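Local coordinates for protein magnesium-protoporphyrin O-methyltransferase (Synechocystis sp., PDB 4QDJ) that transfers a methyl group from S-adenosylmethionine to magnesium protoporphyrin IX, making its 13-monomethyl ester on the pathway to chlorophyll, at residues 45-50 against 218-223; 53-56 against 60-63. One frame throughout, in Å; residues are numbered along the deposited sequence. Where two conformers were deposited one is given.

Interaction 1 of 2, residues 45-50 against 218-223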
ATOM      1  N   GLN A  45      -9.553   1.709   6.911  1.00  8.51           N
ATOM      2  CA  GLN A  45     -10.488   2.369   6.005  1.00  9.79           C
ATOM      3  C   GLN A  45     -10.273   3.885   6.012  1.00 10.11           C
ATOM      4  O   GLN A  45     -10.411   4.544   4.980  1.00  9.76           O
ATOM      5  CB  GLN A  45     -11.935   2.030   6.360  1.00 12.07           C
ATOM      6  CG  GLN A  45     -12.949   2.573   5.364  1.00 15.66           C
ATOM      7  CD  GLN A  45     -12.823   1.930   3.994  1.00 18.27           C
ATOM      8  OE1 GLN A  45     -12.871   0.706   3.866  1.00 20.53           O
ATOM      9  NE2 GLN A  45     -12.655   2.751   2.965  1.00 19.97           N
ATOM     10  N   GLN A  46      -9.930   4.434   7.173  1.00 10.30           N
ATOM     11  CA  GLN A  46      -9.649   5.862   7.278  0.53 10.13           C
ATOM     12  C   GLN A  46      -8.401   6.232   6.481  1.00 10.14           C
ATOM     13  O   GLN A  46      -8.370   7.257   5.798  1.00 10.49           O
ATOM     14  CB  GLN A  46      -9.493   6.282   8.742  0.53 12.33           C
ATOM     15  CG  GLN A  46      -9.171   7.757   8.926  0.53 14.63           C
ATOM     16  CD  GLN A  46      -9.195   8.187  10.378  0.53 18.99           C
ATOM     17  OE1 GLN A  46     -10.015   7.714  11.165  0.53 21.90           O
ATOM     18  NE2 GLN A  46      -8.293   9.092  10.742  0.53 19.32           N
ATOM     19  N   THR A  47      -7.376   5.390   6.565  1.00  9.06           N
ATOM     20  CA  THR A  47      -6.143   5.618   5.818  1.00  7.86           C
ATOM     21  C   THR A  47      -6.421   5.618   4.319  1.00  8.44           C
ATOM     22  O   THR A  47      -5.998   6.523   3.598  1.00  9.44           O
ATOM     23  CB  THR A  47      -5.079   4.553   6.147  1.00  8.16           C
ATOM     24  OG1 THR A  47      -4.752   4.626   7.539  1.00  9.75           O
ATOM     25  CG2 THR A  47      -3.816   4.777   5.321  1.00  9.82           C
ATOM     26  N   VAL A  48      -7.141   4.599   3.860  1.00  8.07           N
ATOM     27  CA  VAL A  48      -7.527   4.511   2.458  1.00  8.76           C
ATOM     28  C   VAL A  48      -8.320   5.740   2.022  1.00  8.48           C
ATOM     29  O   VAL A  48      -7.992   6.376   1.020  1.00  8.51           O
ATOM     30  CB  VAL A  48      -8.337   3.230   2.179  1.00 10.27           C
ATOM     31  CG1 VAL A  48      -8.947   3.274   0.783  1.00 11.91           C
ATOM     32  CG2 VAL A  48      -7.452   2.003   2.346  1.00 11.92           C
ATOM     33  N   ASP A  49      -9.349   6.086   2.791  1.00  8.55           N
ATOM     34  CA  ASP A  49     -10.201   7.223   2.450  1.00  9.09           C
ATOM     35  C   ASP A  49      -9.432   8.545   2.423  1.00  9.01           C
ATOM     36  O   ASP A  49      -9.712   9.411   1.595  1.00  9.66           O
ATOM     37  CB  ASP A  49     -11.401   7.319   3.397  1.00 11.09           C
ATOM     38  CG  ASP A  49     -12.439   6.240   3.139  1.00 13.91           C
ATOM     39  OD1 ASP A  49     -12.417   5.630   2.049  0.50 13.69           O
ATOM     40  OD2 ASP A  49     -13.284   6.006   4.029  0.63 13.57           O
ATOM     41  N   SER A  50      -8.464   8.699   3.322  1.00  8.94           N
ATOM     42  CA  SER A  50      -7.645   9.907   3.369  0.75  8.27           C
ATOM     43  C   SER A  50      -6.809  10.059   2.102  1.00  8.07           C
ATOM     44  O   SER A  50      -6.674  11.153   1.556  1.00  8.86           O
ATOM     45  CB  SER A  50      -6.731   9.897   4.599  0.75  9.65           C
ATOM     46  OG  SER A  50      -7.471  10.079   5.794  0.75 10.16           O
ATOM     47  N   ARG A 218      -7.358   2.744  18.525  1.00 25.22           N
ATOM     48  CA  ARG A 218      -6.872   2.020  19.690  1.00 26.19           C
ATOM     49  C   ARG A 218      -5.763   1.028  19.341  1.00 23.53           C
ATOM     50  O   ARG A 218      -4.779   0.907  20.070  1.00 24.36           O
ATOM     51  CB  ARG A 218      -8.033   1.313  20.395  1.00 30.32           C
ATOM     52  CG  ARG A 218      -7.664   0.669  21.717  0.79 38.02           C
ATOM     53  CD  ARG A 218      -8.906   0.397  22.549  0.70 25.82           C
ATOM     54  NE  ARG A 218      -8.617  -0.434  23.714  0.80 57.58           N
ATOM     55  CZ  ARG A 218      -9.352  -0.450  24.821  0.68 66.43           C
ATOM     56  NH1 ARG A 218     -10.419   0.331  24.923  0.70 59.21           N
ATOM     57  NH2 ARG A 218      -9.015  -1.241  25.830  0.60 43.44           N
ATOM     58  N   PHE A 219      -5.916   0.332  18.218  1.00 19.97           N
ATOM     59  CA  PHE A 219      -4.982  -0.729  17.848  1.00 19.42           C
ATOM     60  C   PHE A 219      -4.359  -0.526  16.473  1.00 19.86           C
ATOM     61  O   PHE A 219      -3.658  -1.403  15.970  1.00 22.16           O
ATOM     62  CB  PHE A 219      -5.683  -2.087  17.885  1.00 20.72           C
ATOM     63  CG  PHE A 219      -6.270  -2.430  19.221  1.00 21.13           C
ATOM     64  CD1 PHE A 219      -5.460  -2.874  20.252  1.00 22.93           C
ATOM     65  CD2 PHE A 219      -7.632  -2.313  19.445  1.00 20.49           C
ATOM     66  CE1 PHE A 219      -5.996  -3.193  21.483  1.00 24.10           C
ATOM     67  CE2 PHE A 219      -8.174  -2.632  20.675  1.00 22.63           C
ATOM     68  CZ  PHE A 219      -7.356  -3.071  21.695  1.00 23.34           C
ATOM     69  N   TYR A 220      -4.618   0.625  15.865  1.00 16.44           N
ATOM     70  CA  TYR A 220      -4.118   0.901  14.526  1.00 15.13           C
ATOM     71  C   TYR A 220      -3.507   2.293  14.461  1.00 15.66           C
ATOM     72  O   TYR A 220      -4.154   3.283  14.802  1.00 17.42           O
ATOM     73  CB  TYR A 220      -5.245   0.751  13.498  1.00 14.66           C
ATOM     74  CG  TYR A 220      -4.856   1.092  12.074  1.00 13.59           C
ATOM     75  CD1 TYR A 220      -4.340   0.123  11.220  1.00 12.91           C
ATOM     76  CD2 TYR A 220      -5.020   2.378  11.580  1.00 12.78           C
ATOM     77  CE1 TYR A 220      -3.988   0.436   9.914  1.00 12.17           C
ATOM     78  CE2 TYR A 220      -4.673   2.698  10.282  1.00 12.36           C
ATOM     79  CZ  TYR A 220      -4.161   1.726   9.453  1.00 11.48           C
ATOM     80  OH  TYR A 220      -3.821   2.058   8.161  1.00 12.07           O
ATOM     81  N   TYR A 221      -2.254   2.362  14.027  1.00 15.92           N
ATOM     82  CA  TYR A 221      -1.546   3.631  13.930  1.00 17.83           C
ATOM     83  C   TYR A 221      -0.823   3.703  12.598  1.00 17.19           C
ATOM     84  O   TYR A 221       0.044   2.880  12.307  1.00 20.77           O
ATOM     85  CB  TYR A 221      -0.551   3.778  15.082  1.00 22.08           C
ATOM     86  CG  TYR A 221      -1.180   3.615  16.447  1.00 26.30           C
ATOM     87  CD1 TYR A 221      -1.701   4.708  17.127  0.43 27.72           C
ATOM     88  CD2 TYR A 221      -1.258   2.369  17.054  1.00 29.01           C
ATOM     89  CE1 TYR A 221      -2.279   4.566  18.375  0.59 29.22           C
ATOM     90  CE2 TYR A 221      -1.836   2.214  18.298  1.00 29.75           C
ATOM     91  CZ  TYR A 221      -2.343   3.316  18.956  1.00 30.71           C
ATOM     92  OH  TYR A 221      -2.919   3.167  20.197  0.47 30.04           O
ATOM     93  N   SER A 222      -1.187   4.687  11.785  1.00 12.64           N
ATOM     94  CA  SER A 222      -0.615   4.803  10.454  1.00 11.34           C
ATOM     95  C   SER A 222      -0.315   6.253  10.116  1.00 10.72           C
ATOM     96  O   SER A 222      -1.223   7.073   9.973  1.00 12.17           O
ATOM     97  CB  SER A 222      -1.558   4.197   9.413  1.00 13.78           C
ATOM     98  OG  SER A 222      -0.907   4.042   8.166  1.00 14.91           O
ATOM     99  N   ARG A 223       0.973   6.557  10.002  1.00  9.21           N
ATOM    100  CA  ARG A 223       1.438   7.875   9.597  1.00  8.35           C
ATOM    101  C   ARG A 223       1.542   7.898   8.077  1.00  8.70           C
ATOM    102  O   ARG A 223       2.170   7.024   7.486  1.00 10.08           O
ATOM    103  CB  ARG A 223       2.804   8.152  10.225  1.00  8.81           C
ATOM    104  CG  ARG A 223       3.449   9.458   9.805  1.00 10.00           C
ATOM    105  CD  ARG A 223       2.679  10.665  10.313  1.00 10.93           C
ATOM    106  NE  ARG A 223       3.495  11.873  10.240  1.00 10.51           N
ATOM    107  CZ  ARG A 223       3.028  13.083   9.946  1.00  8.81           C
ATOM    108  NH1 ARG A 223       1.739  13.257   9.689  1.00  7.98           N
ATOM    109  NH2 ARG A 223       3.856  14.120   9.905  1.00  9.77           N
TER
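With CG anti to the backbone N (chi1 177°), the Y220 ring extends toward helix 35-58, and T47 meets it by holding OG1 beside its own backbone N (chi1 -62°), CG2 taking the place anti to that N. The contact belongs to the Rossmann-like fold of class I SAM-dependent methyltransferases: helix 35-58 lies against the start of strand 221-229, the antiparallel strand inserted next to 159-164. T47 OG1 and Y220 OH are hydrogen-bonded at 2.8 Å. OG1 comes in at the ring edge, close to the ring plane, 3.4 Å from Y220 CE2, while T47 CB stands 3.4 Å from Y220 OH. The methyl T47 CG2 lies a little farther off, 3.9 Å from Y220 OH. Each hydroxyl has a further partner: T47 OG1 bonds T215 OG1 and, weakly, G43 O, and Y220 OH bonds D135 OD2. S222 OG takes the other oxygen of the same carboxylate, D135 OD1, so D135 ties together two side chains that face the helix. This buried polar cluster is near the cofactor, with the Y220 side chain about 6 Å from the bound S-adenosylmethionine. Were T47 an alanine, T215 OG1 would probably lose this mate and the Y220 hydroxyl its helix-side partner, leaving the end of the ring held chiefly by D135 and less firmly fixed. S222 completes the contact by its methylene, S222 CB lying 3.7 Å from T47 OG1.

Interaction 2 of 2, residues 53-56 against 60-63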
ATOM      1  N   ALA A  53      -9.025  10.815  -0.861  1.00  7.62           N
ATOM      2  CA  ALA A  53      -9.438  12.210  -0.752  1.00  7.95           C
ATOM      3  C   ALA A  53      -8.357  13.177  -1.240  1.00  8.36           C
ATOM      4  O   ALA A  53      -8.664  14.169  -1.905  1.00  8.82           O
ATOM      5  CB  ALA A  53      -9.841  12.539   0.682  1.00  9.65           C
ATOM      6  N   TRP A  54      -7.099  12.890  -0.907  1.00  7.99           N
ATOM      7  CA  TRP A  54      -5.980  13.703  -1.381  1.00  7.09           C
ATOM      8  C   TRP A  54      -5.963  13.738  -2.900  1.00  7.83           C
ATOM      9  O   TRP A  54      -5.853  14.803  -3.512  1.00  9.69           O
ATOM     10  CB  TRP A  54      -4.646  13.122  -0.913  1.00  7.09           C
ATOM     11  CG  TRP A  54      -4.233  13.474   0.478  1.00  7.93           C
ATOM     12  CD1 TRP A  54      -4.828  14.368   1.321  1.00 10.57           C
ATOM     13  CD2 TRP A  54      -3.117  12.930   1.190  1.00  7.56           C
ATOM     14  NE1 TRP A  54      -4.151  14.409   2.518  1.00 11.62           N
ATOM     15  CE2 TRP A  54      -3.098  13.535   2.463  1.00  9.46           C
ATOM     16  CE3 TRP A  54      -2.135  11.984   0.876  1.00  8.93           C
ATOM     17  CZ2 TRP A  54      -2.131  13.227   3.420  1.00 11.00           C
ATOM     18  CZ3 TRP A  54      -1.178  11.680   1.826  1.00  9.63           C
ATOM     19  CH2 TRP A  54      -1.182  12.301   3.082  1.00 10.45           C
ATOM     20  N   LEU A  55      -6.064  12.557  -3.502  1.00  7.97           N
ATOM     21  CA  LEU A  55      -5.924  12.415  -4.947  1.00  9.79           C
ATOM     22  C   LEU A  55      -7.108  13.017  -5.695  1.00 10.57           C
ATOM     23  O   LEU A  55      -6.942  13.617  -6.757  1.00 12.65           O
ATOM     24  CB  LEU A  55      -5.712  10.946  -5.331  1.00 11.30           C
ATOM     25  CG  LEU A  55      -4.252  10.475  -5.421  1.00 14.30           C
ATOM     26  CD1 LEU A  55      -3.479  10.779  -4.149  1.00 16.66           C
ATOM     27  CD2 LEU A  55      -4.173   8.989  -5.751  1.00 16.02           C
ATOM     28  N   VAL A  56      -8.300  12.864  -5.130  1.00  9.45           N
ATOM     29  CA  VAL A  56      -9.500  13.469  -5.693  1.00 11.31           C
ATOM     30  C   VAL A  56      -9.414  14.995  -5.634  1.00 12.50           C
ATOM     31  O   VAL A  56      -9.797  15.689  -6.581  1.00 15.41           O
ATOM     32  CB  VAL A  56     -10.765  12.977  -4.953  1.00 14.40           C
ATOM     33  CG1 VAL A  56     -11.949  13.879  -5.241  1.00 18.99           C
ATOM     34  CG2 VAL A  56     -11.070  11.533  -5.336  1.00 13.45           C
ATOM     35  N   ASN A  60      -6.911  15.907 -10.835  1.00 18.49           N
ATOM     36  CA  ASN A  60      -6.285  15.281 -11.998  1.00 17.54           C
ATOM     37  C   ASN A  60      -6.283  13.757 -11.947  1.00 15.88           C
ATOM     38  O   ASN A  60      -5.537  13.106 -12.679  1.00 16.14           O
ATOM     39  CB  ASN A  60      -4.850  15.782 -12.156  1.00 18.90           C
ATOM     40  CG  ASN A  60      -3.951  15.332 -11.021  1.00 19.73           C
ATOM     41  OD1 ASN A  60      -4.426  14.994  -9.936  1.00 19.08           O
ATOM     42  ND2 ASN A  60      -2.648  15.323 -11.266  1.00 22.82           N
ATOM     43  N   LEU A  61      -7.113  13.188 -11.082  1.00 13.95           N
ATOM     44  CA  LEU A  61      -7.147  11.738 -10.914  1.00 13.12           C
ATOM     45  C   LEU A  61      -7.632  10.944 -12.143  1.00 12.73           C
ATOM     46  O   LEU A  61      -7.069   9.894 -12.449  1.00 12.84           O
ATOM     47  CB  LEU A  61      -7.932  11.352  -9.654  1.00 13.82           C
ATOM     48  CG  LEU A  61      -7.777   9.909  -9.170  1.00 13.34           C
ATOM     49  CD1 LEU A  61      -6.308   9.556  -8.985  1.00 12.05           C
ATOM     50  CD2 LEU A  61      -8.546   9.702  -7.875  1.00 14.53           C
ATOM     51  N   PRO A  62      -8.680  11.425 -12.846  1.00 13.47           N
ATOM     52  CA  PRO A  62      -9.070  10.676 -14.047  1.00 12.68           C
ATOM     53  C   PRO A  62      -7.939  10.573 -15.067  1.00 12.68           C
ATOM     54  O   PRO A  62      -7.419  11.594 -15.519  1.00 15.09           O
ATOM     55  CB  PRO A  62     -10.220  11.510 -14.616  1.00 12.89           C
ATOM     56  CG  PRO A  62     -10.823  12.154 -13.424  1.00 12.72           C
ATOM     57  CD  PRO A  62      -9.666  12.473 -12.519  1.00 14.48           C
ATOM     58  N   GLY A  63      -7.555   9.344 -15.400  1.00 11.90           N
ATOM     59  CA  GLY A  63      -6.511   9.105 -16.380  1.00 12.46           C
ATOM     60  C   GLY A  63      -5.108   9.073 -15.802  1.00 13.46           C
ATOM     61  O   GLY A  63      -4.145   8.801 -16.518  1.00 14.87           O
TER
HETATM   62  O   HOH W   1      -4.190  13.194  -7.883  1.00 16.38           O
HETATM   63  O   HOH W   2      -9.192  14.298  -9.166  1.00 22.73           O
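L61 folds back against L55 and V56, so that the loop after helix 35-58 packs on the last turns of the helix it has just left. The L61 side chain, with CG anti to its backbone N (chi1 -166°), reaches the helix with both branches: L61 CD1 lies 3.9 Å from L55 CD2, and L61 CD2 lies 4.0 Å from V56 CG2. Both L61 methyls, CD1 and CD2, also rest against L55 CB, each at 4.0 Å. The apolar packing goes on beyond the segments, since L55 and L61 both touch L80 of helix 77-82, while L55 also meets I161 of strand 159-164 and L61 meets A83 and A85.

The polar contacts run through water, with no direct hydrogen bond between the segments. One water lies within bonding distance of L55 O (water to L55 O 3.0 Å) and of N60 OD1 (water to N60 OD1 2.7 Å), though it has other acceptors near, so both bonds need not be made at once. A second donates to V56 O and accepts from L61 N, lying 3.0 Å from each of these two atoms. Carbonyl groups near the end of the helix thus find partners in solvent and, through it, in the loop.

Here the chain passes from helix 35-58 to strand 65-69, the first parallel strand of the Rossmann-like sheet, well away from the cofactor: the L55 side chain is about 13 Å from the bound S-adenosylmethionine. The chemistry is consistent with a loop held to the helix mainly by methyl packing, while polar groups, two helix carbonyls, L61 N and the N60 amide oxygen, meet through water.

Helix 35-58 serves both contacts, at centres 19 Å apart. Interaction 1 is buried and joins segments far apart in sequence: the helix meets the beginning of strand 221-229, linking an early part of the chain to the C-terminal part of the sheet near the cofactor. Interaction 2 is local and partly buried, the same helix meeting the loop that follows it farther from the chain centre; along the chain it is nested inside the loop that interaction 1 closes. Their chemistry differs accordingly. Buried 45-50/218-223 rests on a direct hydroxyl-hydroxyl bond, with the D135 carboxylate outside the segments gripping Y220 and S222, whereas 53-56/60-63 combines leucine and valine methyls with water-mediated contacts.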